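Local atomic coordinates of protein, Family 18 Chitinase (Crocus vernus, PDB entry 3SIM), a protein that probably hydrolyses the beta-1,4 linkages of chitin, as a plant glycoside hydrolase of family 18 built on a TIM barrel. Residues T108-T111 with R112-Q115; L228-K232 with G233-A237. One frame throughout, in Å; residues are numbered along the deposited sequence.

Interaction 1: T108-T111 with R112-Q115; sequences TSLT and RIIQ
Thr111 lays its methyl CG2 along the amide end of Gln115, one helical turn further on, with CG2 3.6 Å from Gln115 CD; the two side chains run side by side and point the same way. OG1 of Thr111 lies beside its backbone N (chi1 -72°), hydrogen-bonding back to Val107 O, and CG2 is left anti to that N. Beneath this pair the helix is held by regular i to i+4 bonds. The shortest runs from Ile114 N to Leu110 O at 2.8 Å, and Gln115 N reaches Thr111 O at 3.0 Å. Ile114 CG1 also packs on Leu110 O at 3.2 Å, while its CD1 lies 4.4 Å from Leu110 CB. Ser109 O takes two donors: Ile113 N at 3.2 Å and a water at 2.9 Å, which in turn weakly accepts from Arg112 NH1. Ser109 OG turns elsewhere, bonding to Asn105 O and Phe52 N. The segment belongs to helix 99-116, between strands 76-83 and 121-125 of the barrel in chain order; Leu110 and Thr111 pack on Leu144 and Leu148 of helix 134-150, and Ile114 on Val153 and Ile154 of the loop beyond it.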
loop_
_atom_site.group_PDB
_atom_site.type_symbol
_atom_site.label_atom_id
_atom_site.label_comp_id
_atom_site.label_asym_id
_atom_site.label_seq_id
_atom_site.Cartn_x
_atom_site.Cartn_y
_atom_site.Cartn_z
ATOM N N THR A 108 -19.681 2.063 -5.329
ATOM C CA THR A 108 -20.667 2.152 -4.258
ATOM C C THR A 108 -20.138 1.705 -2.881
ATOM O O THR A 108 -20.150 2.444 -1.976
ATOM C CB THR A 108 -21.905 1.314 -4.623
ATOM O OG1 THR A 108 -22.495 1.827 -5.802
ATOM C CG2 THR A 108 -22.878 1.308 -3.498
ATOM N N SER A 109 -19.556 0.530 -2.820
ATOM C CA SER A 109 -19.017 -0.058 -1.614
ATOM C C SER A 109 -17.823 0.679 -0.975
ATOM O O SER A 109 -17.762 0.832 0.159
ATOM C CB SER A 109 -18.720 -1.564 -1.840
ATOM O OG SER A 109 -17.783 -1.781 -2.790
ATOM N N LEU A 110 -16.860 1.078 -1.776
ATOM C CA LEU A 110 -15.693 1.876 -1.374
ATOM C C LEU A 110 -16.011 3.299 -0.968
ATOM O O LEU A 110 -15.488 3.763 -0.045
ATOM C CB LEU A 110 -14.556 1.759 -2.359
ATOM C CG LEU A 110 -13.884 0.379 -2.456
ATOM C CD1 LEU A 110 -12.931 0.333 -3.569
ATOM C CD2 LEU A 110 -13.254 -0.076 -1.182
ATOM N N THR A 111 -16.930 3.941 -1.679
ATOM C CA THR A 111 -17.385 5.270 -1.338
ATOM C C THR A 111 -17.988 5.263 0.067
ATOM O O THR A 111 -17.600 6.010 0.866
ATOM C CB THR A 111 -18.401 5.899 -2.331
ATOM O OG1 THR A 111 -17.773 6.259 -3.535
ATOM C CG2 THR A 111 -19.005 7.157 -1.714
ATOM N N ARG A 112 -18.824 4.286 0.352
ATOM C CA ARG A 112 -19.337 4.082 1.706
ATOM C C ARG A 112 -18.242 3.848 2.766
ATOM O O ARG A 112 -18.246 4.467 3.761
ATOM C CB ARG A 112 -20.349 2.910 1.777
ATOM C CG ARG A 112 -20.883 2.653 3.173
ATOM C CD ARG A 112 -21.706 1.379 3.369
ATOM N NE ARG A 112 -21.999 1.193 4.757
ATOM C CZ ARG A 112 -21.220 0.562 5.592
ATOM N NH1 ARG A 112 -20.124 0.015 5.143
ATOM N NH2 ARG A 112 -21.516 0.477 6.844
ATOM N N ILE A 113 -17.304 2.962 2.504
ATOM C CA ILE A 113 -16.229 2.706 3.437
ATOM C C ILE A 113 -15.338 3.956 3.665
ATOM O O ILE A 113 -15.035 4.287 4.765
ATOM C CB ILE A 113 -15.368 1.441 3.030
ATOM C CG1 ILE A 113 -16.116 0.120 3.264
ATOM C CG2 ILE A 113 -14.057 1.354 3.781
ATOM C CD1 ILE A 113 -15.647 -0.999 2.502
ATOM N N ILE A 114 -14.961 4.611 2.591
ATOM C CA ILE A 114 -14.094 5.751 2.640
ATOM C C ILE A 114 -14.728 6.900 3.427
ATOM O O ILE A 114 -14.104 7.396 4.280
ATOM C CB ILE A 114 -13.679 6.220 1.218
ATOM C CG1 ILE A 114 -12.716 5.217 0.578
ATOM C CG2 ILE A 114 -13.126 7.603 1.264
ATOM C CD1 ILE A 114 -12.537 5.377 -0.849
ATOM N N GLN A 115 -15.982 7.227 3.146
ATOM C CA GLN A 115 -16.722 8.260 3.894
ATOM C C GLN A 115 -16.904 7.890 5.368
ATOM O O GLN A 115 -16.661 8.644 6.208
ATOM C CB GLN A 115 -18.072 8.620 3.230
ATOM C CG GLN A 115 -17.976 9.153 1.809
ATOM C CD GLN A 115 -19.324 9.398 1.131
ATOM O OE1 GLN A 115 -20.289 8.771 1.425
ATOM N NE2 GLN A 115 -19.354 10.308 0.234
HETATM O O HOH W 1 -19.534 -0.831 1.806
#

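Interaction 2: L228-K232 with G233-A237; sequences LPVDK and GFFDA
Leu228 points its CD1 at the backbone of the helix start, 3.4 Å from Phe234 CA, and the same methyl lies 4.3 Å from Ala237 CB. With CG anti to its backbone N (chi1 -158°), the leucine reaches across the turn to meet residues six and nine positions later. Val230 and Phe235 lie side by side and point the same way, Val230 CG1 standing 4.0 Å from Phe235 CE2. The ring of Phe234 leads away from the turn although its CB approaches it, resting 3.5 Å from Val230 O. The two phenylalanines also meet: Phe234 CD1 sits 4.0 Å above the plane of the Phe235 ring, over its centre. Around this packing, Phe234 meets Phe219 of strand 215-220 edge-to-face, Phe235 meets Phe272 of helix 264-274, and Phe199 of helix 196-209 touches both Leu228 and Ala237. The backbone underneath opens into a wider, pi-type turn. Gly233 has a positive phi of 120°, a conformation that glycine, lacking a side chain, adopts readily. Pro229 O accepts a bond from Lys232 N at 2.9 Å and only a weak one from Phe234 N. A water completes the turn, donating to Val230 O at 2.8 Å and accepting from Gly233 N and Phe235 N. The helix therefore begins with few direct backbone bonds across its first turn: the bridging water supplies polar links there, while aliphatic and aromatic side chains provide the apolar packing that ties this turn to its neighbours in the barrel.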
loop_
_atom_site.group_PDB
_atom_site.type_symbol
_atom_site.label_atom_id
_atom_site.label_comp_id
_atom_site.label_asym_id
_atom_site.label_seq_id
_atom_site.Cartn_x
_atom_site.Cartn_y
_atom_site.Cartn_z
ATOM N N LEU A 228 16.894 -6.535 0.678
ATOM C CA LEU A 228 17.992 -5.931 1.396
ATOM C C LEU A 228 17.481 -5.452 2.775
ATOM O O LEU A 228 16.799 -4.507 2.883
ATOM C CB LEU A 228 18.497 -4.750 0.607
ATOM C CG LEU A 228 19.880 -4.153 0.747
ATOM C CD1 LEU A 228 19.950 -2.661 0.778
ATOM C CD2 LEU A 228 20.772 -4.832 1.793
ATOM N N PRO A 229 17.877 -6.129 3.816
ATOM C CA PRO A 229 17.379 -5.852 5.150
ATOM C C PRO A 229 17.686 -4.464 5.655
ATOM O O PRO A 229 18.717 -3.898 5.409
ATOM C CB PRO A 229 18.061 -6.908 5.996
ATOM C CG PRO A 229 18.542 -7.943 5.014
ATOM C CD PRO A 229 18.901 -7.164 3.845
ATOM N N VAL A 230 16.741 -3.999 6.446
ATOM C CA VAL A 230 16.649 -2.636 6.885
ATOM C C VAL A 230 17.884 -2.205 7.583
ATOM O O VAL A 230 18.247 -1.109 7.499
ATOM C CB VAL A 230 15.675 -2.380 8.027
ATOM C CG1 VAL A 230 15.139 -0.993 7.967
ATOM C CG2 VAL A 230 14.703 -3.515 8.312
ATOM N N ASP A 231 18.471 -3.090 8.335
ATOM C CA ASP A 231 19.635 -2.759 9.067
ATOM C C ASP A 231 20.889 -3.425 8.598
ATOM O O ASP A 231 21.837 -3.489 9.322
ATOM C CB ASP A 231 19.419 -2.951 10.556
ATOM C CG ASP A 231 19.105 -4.360 10.956
ATOM O OD1 ASP A 231 19.284 -5.326 10.247
ATOM O OD2 ASP A 231 18.715 -4.464 12.059
ATOM N N LYS A 232 20.829 -3.966 7.404
ATOM C CA LYS A 232 21.976 -4.557 6.740
ATOM C C LYS A 232 22.392 -3.912 5.386
ATOM O O LYS A 232 22.888 -4.519 4.512
ATOM C CB LYS A 232 21.922 -6.059 6.771
ATOM C CG LYS A 232 22.079 -6.586 8.204
ATOM C CD LYS A 232 21.964 -8.079 8.331
ATOM C CE LYS A 232 22.581 -8.610 9.605
ATOM N NZ LYS A 232 21.623 -8.771 10.644
ATOM N N GLY A 233 22.209 -2.624 5.329
ATOM C CA GLY A 233 22.622 -1.810 4.235
ATOM C C GLY A 233 21.510 -1.057 3.526
ATOM O O GLY A 233 21.788 -0.261 2.710
ATOM N N PHE A 234 20.263 -1.241 3.946
ATOM C CA PHE A 234 19.172 -0.503 3.345
ATOM C C PHE A 234 19.425 1.019 3.450
ATOM O O PHE A 234 19.301 1.692 2.503
ATOM C CB PHE A 234 17.823 -0.839 3.998
ATOM C CG PHE A 234 16.663 0.053 3.567
ATOM C CD1 PHE A 234 16.327 1.161 4.291
ATOM C CD2 PHE A 234 15.850 -0.274 2.520
ATOM C CE1 PHE A 234 15.278 1.916 3.956
ATOM C CE2 PHE A 234 14.803 0.545 2.184
ATOM C CZ PHE A 234 14.565 1.641 2.895
ATOM N N PHE A 235 19.852 1.485 4.595
ATOM C CA PHE A 235 20.179 2.890 4.791
ATOM C C PHE A 235 21.346 3.446 3.952
ATOM O O PHE A 235 21.344 4.568 3.645
ATOM C CB PHE A 235 20.160 3.341 6.264
ATOM C CG PHE A 235 18.797 3.349 6.874
ATOM C CD1 PHE A 235 17.857 4.246 6.442
ATOM C CD2 PHE A 235 18.429 2.438 7.832
ATOM C CE1 PHE A 235 16.644 4.263 6.943
ATOM C CE2 PHE A 235 17.183 2.456 8.358
ATOM C CZ PHE A 235 16.282 3.371 7.893
ATOM N N ASP A 236 22.315 2.615 3.595
ATOM C CA ASP A 236 23.357 2.994 2.656
ATOM C C ASP A 236 22.843 3.254 1.236
ATOM O O ASP A 236 23.189 4.195 0.639
ATOM C CB ASP A 236 24.482 1.972 2.635
ATOM C CG ASP A 236 25.164 1.857 3.970
ATOM O OD1 ASP A 236 25.230 2.839 4.674
ATOM O OD2 ASP A 236 25.571 0.791 4.346
ATOM N N ALA A 237 22.009 2.363 0.756
ATOM C CA ALA A 237 21.312 2.526 -0.492
ATOM C C ALA A 237 20.382 3.761 -0.443
ATOM O O ALA A 237 20.355 4.527 -1.329
ATOM C CB ALA A 237 20.560 1.298 -0.803
HETATM O O HOH W 2 20.771 -0.132 6.847
#

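Overall arrangement
Interactions 1 and 2 lie on opposite sides of the chain's centre, their own centres about 38 Å apart, each on a different helix of the barrel's outer layer. Both are partly buried, with apolar side chains packed inward and polar ones at the surface. Residues 108-115 are regular helix in the C-terminal half of helix 99-116, whose main-chain i to i+4 bonds follow one another here without a break and which packs against the neighbouring helix 134-150. Residues 228-237 instead make the entry to helix 230-243 after strand 215-220. There the backbone bonding is irregular, a glycine and a water carry the turn, and aromatic rings join it to a strand and two helices. Water is peripheral in the first and integral in the second.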